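Local coordinates for protein ribonucleoside-diphosphate reductase (Pseudomonas aeruginosa, PDB 5IM3) that probably reduces ribonucleoside diphosphates to the deoxyribonucleotide precursors of DNA, under allosteric control by bound nucleotides such as dATP, at residues Q369-Y374 with I599-L604; Q576-V581 with Y710-G715; V854-I859 with L876-A881. All coordinates share one frame; numbering follows the deposited sequence.

Interaction 1: residues Q369-Y374 with I599-L604; sequences QLSSCY and IAVCNL
Cys373 and Cys602 are joined by a disulfide across two neighbouring antiparallel strands of the ten-stranded alpha-beta barrel, the catalytic domain of ribonucleotide reductases. Cys373 SG and Cys602 SG lie 2.0 Å apart in the conformer described, with chi3 at -57°; a second conformer of Cys373 is also modelled. The position fits the redox-active pair of class I enzymes, whose two thiols supply the reducing equivalents for the substrate and end as a disulfide, although no substrate is bound to confirm it here.

Behind the sulfurs the backbones are also tied together. Cys602 N donates to Cys373 O over 2.8 Å in a nearly straight bond (168° at the hydrogen), so the same two residues are linked through main chain and side chain. Next along, Tyr374 and Val601 form a non-hydrogen-bonded pair with their side chains side by side on one face of the sheet. With CG of Tyr374 set beside its own backbone N (chi1 -47°), the ring lies alongside Val601. From Tyr374 CB outward, CB sits by Ala600 O as well as Ile599 CG2, the latter at 3.8 Å; Tyr374 CD1 meets Val601 CG2, Tyr374 CE1 lies 3.9 Å from Val601 CG1, and Tyr374 OH ends 3.0 Å from Ser371 O. Helix 646-655 packs on Val601 through Ala648, Ser651 and Asn652.

At the other end of the contact, Ser371 OG gives its proton to Asn603 OD1 over a short 2.5 Å, arriving in the carbonyl plane on a lone pair. Asn652 ND2 also donates to that oxygen, and Asn603 ND2 is taken up by Pro657 O, so both polar ends of the buried amide are engaged. Beyond it, one water accepts from Leu604 N at 3.0 Å and donates to Leu370 O at 3.1 Å.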
# COMPACT_ATOMS: atom_id res chain seq x y z
N GLN A 369 27.89 -36.53 -29.80
CA GLN A 369 27.99 -35.57 -28.70
C GLN A 369 27.41 -36.24 -27.46
O GLN A 369 26.21 -36.18 -27.19
CB GLN A 369 27.25 -34.28 -29.05
CG GLN A 369 27.30 -33.22 -27.96
CD GLN A 369 28.29 -32.12 -28.27
OE1 GLN A 369 29.23 -32.29 -29.06
NE2 GLN A 369 28.09 -30.97 -27.64
N LEU A 370 28.28 -36.90 -26.69
CA LEU A 370 27.86 -37.64 -25.50
C LEU A 370 27.80 -36.78 -24.25
O LEU A 370 27.13 -37.16 -23.28
CB LEU A 370 28.80 -38.82 -25.26
CG LEU A 370 28.89 -39.83 -26.40
CD1 LEU A 370 29.82 -40.97 -26.02
CD2 LEU A 370 27.51 -40.36 -26.76
N SER A 371 28.49 -35.64 -24.23
CA SER A 371 28.46 -34.71 -23.12
C SER A 371 28.16 -33.32 -23.66
O SER A 371 28.71 -32.92 -24.70
CB SER A 371 29.78 -34.70 -22.34
OG SER A 371 30.11 -36.00 -21.89
N SER A 372 27.30 -32.58 -22.96
CA SER A 372 26.86 -31.28 -23.45
C SER A 372 26.87 -30.22 -22.35
O SER A 372 26.07 -29.28 -22.39
CB SER A 372 25.46 -31.38 -24.07
OG SER A 372 24.50 -31.76 -23.10
N CYS A 373 27.77 -30.36 -21.38
CA CYS A 373 27.88 -29.48 -20.22
C CYS A 373 29.32 -29.02 -20.09
O CYS A 373 30.23 -29.86 -20.04
CB CYS A 373 27.43 -30.21 -18.94
SG CYS A 373 27.85 -29.46 -17.32
N TYR A 374 29.54 -27.71 -20.04
CA TYR A 374 30.90 -27.17 -20.07
C TYR A 374 31.06 -26.00 -19.11
O TYR A 374 30.09 -25.29 -18.80
CB TYR A 374 31.29 -26.70 -21.48
CG TYR A 374 30.97 -27.67 -22.58
CD1 TYR A 374 31.87 -28.66 -22.94
CD2 TYR A 374 29.76 -27.61 -23.25
CE1 TYR A 374 31.57 -29.56 -23.95
CE2 TYR A 374 29.46 -28.49 -24.25
CZ TYR A 374 30.36 -29.46 -24.60
OH TYR A 374 30.04 -30.34 -25.60
N ILE A 599 38.60 -26.25 -21.17
CA ILE A 599 37.17 -26.11 -20.98
C ILE A 599 36.68 -27.41 -20.36
O ILE A 599 36.73 -28.47 -20.99
CB ILE A 599 36.46 -25.80 -22.31
CG1 ILE A 599 36.77 -24.35 -22.73
CG2 ILE A 599 34.96 -26.03 -22.20
CD1 ILE A 599 36.22 -23.95 -24.08
N ALA A 600 36.24 -27.34 -19.10
CA ALA A 600 35.83 -28.55 -18.39
C ALA A 600 34.54 -29.11 -18.99
O ALA A 600 33.66 -28.36 -19.42
CB ALA A 600 35.63 -28.25 -16.91
N VAL A 601 34.45 -30.44 -19.03
CA VAL A 601 33.33 -31.15 -19.64
C VAL A 601 32.69 -32.02 -18.57
O VAL A 601 33.38 -32.77 -17.87
CB VAL A 601 33.78 -32.01 -20.83
CG1 VAL A 601 32.58 -32.52 -21.61
CG2 VAL A 601 34.73 -31.23 -21.74
N CYS A 602 31.36 -31.93 -18.45
CA CYS A 602 30.62 -32.74 -17.48
C CYS A 602 30.07 -33.98 -18.18
O CYS A 602 29.24 -33.87 -19.09
CB CYS A 602 29.48 -31.95 -16.85
SG CYS A 602 29.71 -30.15 -16.82
N ASN A 603 30.54 -35.14 -17.75
CA ASN A 603 30.08 -36.42 -18.28
C ASN A 603 29.26 -37.10 -17.19
O ASN A 603 29.79 -37.48 -16.14
CB ASN A 603 31.28 -37.27 -18.72
CG ASN A 603 32.38 -36.43 -19.37
OD1 ASN A 603 32.24 -35.96 -20.50
ND2 ASN A 603 33.48 -36.23 -18.65
N LEU A 604 27.95 -37.25 -17.42
CA LEU A 604 26.98 -37.43 -16.34
C LEU A 604 26.10 -38.66 -16.55
O LEU A 604 25.79 -39.05 -17.68
CB LEU A 604 26.07 -36.21 -16.20
CG LEU A 604 26.77 -34.88 -15.96
CD1 LEU A 604 25.75 -33.74 -15.95
CD2 LEU A 604 27.57 -34.92 -14.67
O HOH W 1 27.04 -36.70 -20.26

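Interaction 2: residues Q576-V581 with Y710-G715; sequences QHVGVV and YQTFQG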
# COMPACT_ATOMS: atom_id res chain seq x y z
N GLN A 576 43.38 -29.49 -6.86
CA GLN A 576 43.98 -28.22 -6.45
C GLN A 576 45.42 -28.08 -6.92
O GLN A 576 45.92 -26.95 -7.02
CB GLN A 576 43.93 -28.07 -4.93
CG GLN A 576 42.54 -28.01 -4.36
CD GLN A 576 42.53 -28.18 -2.85
OE1 GLN A 576 43.15 -27.41 -2.12
NE2 GLN A 576 41.81 -29.19 -2.37
N HIS A 577 46.10 -29.19 -7.18
CA HIS A 577 47.52 -29.16 -7.50
C HIS A 577 47.81 -28.75 -8.94
O HIS A 577 48.98 -28.54 -9.28
CB HIS A 577 48.14 -30.54 -7.25
CG HIS A 577 47.64 -31.60 -8.18
ND1 HIS A 577 46.31 -31.94 -8.27
CD2 HIS A 577 48.30 -32.40 -9.05
CE1 HIS A 577 46.16 -32.90 -9.16
NE2 HIS A 577 47.35 -33.20 -9.65
N VAL A 578 46.79 -28.62 -9.78
CA VAL A 578 47.02 -28.43 -11.21
C VAL A 578 46.07 -27.37 -11.77
O VAL A 578 46.09 -27.10 -12.97
CB VAL A 578 46.86 -29.78 -11.95
CG1 VAL A 578 45.40 -30.18 -12.06
CG2 VAL A 578 47.53 -29.74 -13.31
N GLY A 579 45.26 -26.77 -10.91
CA GLY A 579 44.36 -25.73 -11.37
C GLY A 579 43.48 -25.22 -10.25
O GLY A 579 43.64 -25.57 -9.08
N VAL A 580 42.52 -24.38 -10.65
CA VAL A 580 41.62 -23.69 -9.74
C VAL A 580 40.20 -23.79 -10.30
O VAL A 580 40.00 -23.72 -11.52
CB VAL A 580 42.03 -22.21 -9.55
CG1 VAL A 580 40.94 -21.42 -8.81
CG2 VAL A 580 43.36 -22.11 -8.82
N VAL A 581 39.23 -23.97 -9.41
CA VAL A 581 37.82 -23.94 -9.80
C VAL A 581 37.38 -22.48 -9.85
O VAL A 581 37.37 -21.79 -8.82
CB VAL A 581 36.95 -24.75 -8.83
CG1 VAL A 581 35.51 -24.81 -9.34
CG2 VAL A 581 37.52 -26.14 -8.63
N TYR A 710 44.60 -41.39 -14.43
CA TYR A 710 44.61 -40.23 -15.31
C TYR A 710 45.93 -39.48 -15.18
O TYR A 710 46.65 -39.59 -14.18
CB TYR A 710 43.42 -39.31 -15.03
CG TYR A 710 43.35 -38.71 -13.63
CD1 TYR A 710 42.83 -39.44 -12.57
CD2 TYR A 710 43.76 -37.40 -13.39
CE1 TYR A 710 42.75 -38.89 -11.29
CE2 TYR A 710 43.68 -36.85 -12.12
CZ TYR A 710 43.18 -37.59 -11.08
OH TYR A 710 43.09 -37.05 -9.82
N GLN A 711 46.26 -38.71 -16.23
CA GLN A 711 47.58 -38.09 -16.33
C GLN A 711 47.98 -37.38 -15.04
O GLN A 711 49.07 -37.58 -14.51
CB GLN A 711 47.61 -37.10 -17.50
CG GLN A 711 47.63 -37.72 -18.88
CD GLN A 711 47.86 -36.68 -19.97
OE1 GLN A 711 48.67 -35.76 -19.80
NE2 GLN A 711 47.14 -36.80 -21.07
N THR A 712 47.09 -36.53 -14.53
CA THR A 712 47.44 -35.64 -13.43
C THR A 712 47.09 -36.22 -12.07
O THR A 712 46.93 -35.45 -11.11
CB THR A 712 46.74 -34.29 -13.63
OG1 THR A 712 45.33 -34.47 -13.61
CG2 THR A 712 47.16 -33.66 -14.96
N PHE A 713 46.97 -37.54 -11.96
CA PHE A 713 46.66 -38.15 -10.67
C PHE A 713 47.70 -37.78 -9.62
O PHE A 713 47.35 -37.50 -8.47
CB PHE A 713 46.57 -39.67 -10.79
CG PHE A 713 46.61 -40.38 -9.47
CD1 PHE A 713 45.46 -40.49 -8.69
CD2 PHE A 713 47.79 -40.91 -8.98
CE1 PHE A 713 45.50 -41.13 -7.47
CE2 PHE A 713 47.83 -41.54 -7.76
CZ PHE A 713 46.69 -41.65 -7.00
N GLN A 714 48.97 -37.77 -10.01
CA GLN A 714 50.04 -37.47 -9.06
C GLN A 714 49.90 -36.05 -8.54
O GLN A 714 49.98 -35.08 -9.31
CB GLN A 714 51.40 -37.68 -9.74
CG GLN A 714 51.64 -39.12 -10.19
CD GLN A 714 52.88 -39.28 -11.06
OE1 GLN A 714 53.61 -38.32 -11.32
NE2 GLN A 714 53.12 -40.51 -11.53
N GLY A 715 49.69 -35.92 -7.23
CA GLY A 715 49.51 -34.65 -6.57
C GLY A 715 48.09 -34.35 -6.15
O GLY A 715 47.87 -33.49 -5.30
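With chi1 at 67°, His577 holds CG between its backbone N and carbonyl carbon, and this turns the imidazole toward the loop 710-715. Here, at the surface of the barrel domain, the loop after helix 566-571 meets the loop after helix 679-707. The ring works in two directions at once. Along its edge, His577 NE2 donates to Thr712 O over 2.7 Å. The oxygen lies close to the ring plane and the donor in the carbonyl plane, but the bond is bent, at 144° about the hydrogen. Over one face lies Gly715, whose C sits 3.4 Å from His577 CG and whose CA makes a CH-pi contact with the ring. The opposite face is covered by the CB of the following residue, Val578, so the imidazole is sandwiched. Val578 CG2 adds a loose apolar touch on Thr712 CG2, 4.3 Å away. The hydroxyl of Thr712 is engaged elsewhere, by His655 ND1 and Gln575 NE2, and Tyr710 OH bonds to Gln575 OE1, which ties the two surface loops together a second time. Because NE2 is a donor to a main-chain carbonyl, it carries a proton here, and the contact depends on the course of the backbone at Thr712 and Gly715 more than on side chains there.

Interaction 3: residues V854-I859 with L876-A881; sequences VETRWI and LNLYIA
A helix-on-strand contact in the barrel domain brings Thr856 and Ile859, in the first turn of helix 856-866, against strand 878-881 and the residues leading into it. That strand belongs to a small parallel pair, 878-881 with 906-909, connected through helix 885-897 as a beta-alpha-beta unit. Leu878 and Ile880 use their backbones to bond to strand 906-909 and to Tyr905 just before it, whereas the carbonyl of Tyr879 is turned to the other edge of the strand, where the helix arrives.

There Thr856 OG1 donates to Tyr879 O over 2.8 Å, the donor tilted 30° out of the carbonyl plane. Placing OG1 beside its backbone N (chi1 -50°) sends the hydroxyl to the strand and leaves the methyl to a different partner: Thr856 CG2 packs on Leu878 CD2 at 3.8 Å, the two side chains meeting at about a right angle. On the hydroxyl side, Ile880 CG1 comes within 3.5 Å of Thr856 OG1.

One turn further, Ile859 CG2 touches Leu876 CD1, just before the strand, at 3.8 Å. More loosely, Ile859 CG2 also meets Leu878 CD2 at 4.2 Å, so that Leu878 CD2 is shared by Thr856 and Ile859. Helix 885-897 adds to the same apolar patch, with Tyr892 on Leu878, Leu888 on Ile880 and Thr891 on Thr856.

The cross-contact involves no charge: a single hydroxyl satisfies a strand carbonyl on the edge turned from its sheet partner, while methyl groups of branched side chains supply most of the remaining adhesion.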
# COMPACT_ATOMS: atom_id res chain seq x y z
N VAL A 854 7.34 -28.92 3.39
CA VAL A 854 8.49 -29.45 4.12
C VAL A 854 9.38 -28.27 4.46
O VAL A 854 9.73 -27.47 3.58
CB VAL A 854 9.26 -30.50 3.30
CG1 VAL A 854 10.50 -30.97 4.07
CG2 VAL A 854 8.37 -31.69 2.97
N GLU A 855 9.76 -28.16 5.73
CA GLU A 855 10.61 -27.06 6.15
C GLU A 855 11.95 -27.13 5.44
O GLU A 855 12.52 -28.21 5.26
CB GLU A 855 10.80 -27.08 7.66
CG GLU A 855 9.51 -26.88 8.44
CD GLU A 855 9.76 -26.76 9.93
OE1 GLU A 855 10.57 -25.89 10.32
OE2 GLU A 855 9.15 -27.53 10.70
N THR A 856 12.45 -25.97 5.04
CA THR A 856 13.66 -25.91 4.21
C THR A 856 14.86 -26.51 4.93
O THR A 856 15.77 -27.05 4.28
CB THR A 856 13.94 -24.46 3.82
OG1 THR A 856 12.74 -23.88 3.28
CG2 THR A 856 15.04 -24.38 2.77
N ARG A 857 14.89 -26.45 6.26
CA ARG A 857 16.03 -26.95 7.01
C ARG A 857 16.27 -28.44 6.77
O ARG A 857 17.42 -28.89 6.82
CB ARG A 857 15.85 -26.68 8.50
CG ARG A 857 14.52 -27.14 9.08
CD ARG A 857 14.43 -26.80 10.56
NE ARG A 857 13.08 -27.00 11.10
CZ ARG A 857 12.67 -28.09 11.75
NH1 ARG A 857 13.50 -29.11 11.95
NH2 ARG A 857 11.43 -28.15 12.19
N TRP A 858 15.21 -29.21 6.52
CA TRP A 858 15.40 -30.63 6.22
C TRP A 858 16.14 -30.82 4.91
O TRP A 858 17.03 -31.68 4.80
CB TRP A 858 14.06 -31.35 6.19
CG TRP A 858 13.31 -31.31 7.48
CD1 TRP A 858 12.17 -30.60 7.74
CD2 TRP A 858 13.63 -32.01 8.69
NE1 TRP A 858 11.77 -30.81 9.03
CE2 TRP A 858 12.65 -31.67 9.64
CE3 TRP A 858 14.65 -32.89 9.05
CZ2 TRP A 858 12.65 -32.18 10.93
CZ3 TRP A 858 14.66 -33.40 10.34
CH2 TRP A 858 13.66 -33.04 11.27
N ILE A 859 15.80 -30.03 3.89
CA ILE A 859 16.43 -30.18 2.58
C ILE A 859 17.89 -29.75 2.64
O ILE A 859 18.75 -30.34 1.97
CB ILE A 859 15.64 -29.37 1.52
CG1 ILE A 859 14.15 -29.71 1.57
CG2 ILE A 859 16.19 -29.63 0.13
CD1 ILE A 859 13.84 -31.17 1.36
N LEU A 876 20.67 -28.09 -5.97
CA LEU A 876 19.81 -28.03 -4.79
C LEU A 876 18.80 -26.90 -4.95
O LEU A 876 19.11 -25.74 -4.67
CB LEU A 876 20.65 -27.83 -3.53
CG LEU A 876 19.87 -27.91 -2.22
CD1 LEU A 876 19.27 -29.31 -2.03
CD2 LEU A 876 20.76 -27.55 -1.05
N ASN A 877 17.59 -27.24 -5.39
CA ASN A 877 16.49 -26.29 -5.35
C ASN A 877 15.96 -26.17 -3.93
O ASN A 877 15.90 -27.16 -3.19
CB ASN A 877 15.38 -26.72 -6.30
CG ASN A 877 15.80 -26.66 -7.75
OD1 ASN A 877 16.49 -25.73 -8.17
ND2 ASN A 877 15.39 -27.66 -8.52
N LEU A 878 15.61 -24.96 -3.54
CA LEU A 878 15.07 -24.69 -2.22
C LEU A 878 13.67 -24.12 -2.35
O LEU A 878 13.40 -23.27 -3.20
CB LEU A 878 15.96 -23.74 -1.43
CG LEU A 878 17.31 -24.32 -0.99
CD1 LEU A 878 18.10 -23.28 -0.23
CD2 LEU A 878 17.14 -25.57 -0.14
N TYR A 879 12.77 -24.61 -1.49
CA TYR A 879 11.37 -24.21 -1.49
C TYR A 879 11.07 -23.53 -0.17
O TYR A 879 11.31 -24.10 0.90
CB TYR A 879 10.46 -25.43 -1.71
CG TYR A 879 10.79 -26.18 -2.97
CD1 TYR A 879 11.80 -27.14 -2.99
CD2 TYR A 879 10.11 -25.92 -4.15
CE1 TYR A 879 12.11 -27.82 -4.15
CE2 TYR A 879 10.41 -26.60 -5.31
CZ TYR A 879 11.41 -27.55 -5.31
OH TYR A 879 11.71 -28.22 -6.47
N ILE A 880 10.55 -22.31 -0.24
CA ILE A 880 10.32 -21.49 0.94
C ILE A 880 8.93 -20.88 0.82
O ILE A 880 8.69 -20.05 -0.07
CB ILE A 880 11.38 -20.39 1.11
CG1 ILE A 880 12.76 -21.03 1.30
CG2 ILE A 880 11.01 -19.49 2.28
CD1 ILE A 880 13.89 -20.05 1.49
N ALA A 881 8.02 -21.29 1.70
CA ALA A 881 6.75 -20.61 1.87
C ALA A 881 6.88 -19.60 3.00
O ALA A 881 7.72 -19.75 3.90
CB ALA A 881 5.63 -21.60 2.16

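In the fold
The three contacts share the barrel domain yet do not touch, and their chemistry follows their place in it. Interactions 1 and 3 are buried; interaction 2 lies at the surface, where two irregular loops meet. Interaction 1 joins neighbouring strands of the main sheet and combines covalent, backbone, side-chain and water-mediated links. Interaction 3 sets a helix against a separate two-stranded sheet, mostly through aliphatic branches, and interaction 2 depends on one imidazole bonded to, and packed against, the backbone of the facing loop. Interactions 1 and 2 alternate along the chain, centres 19 Å apart, and helix 646-655 touches both; interaction 3 follows later in sequence, 29 Å from interaction 1 and 35 Å from interaction 2, centre to centre.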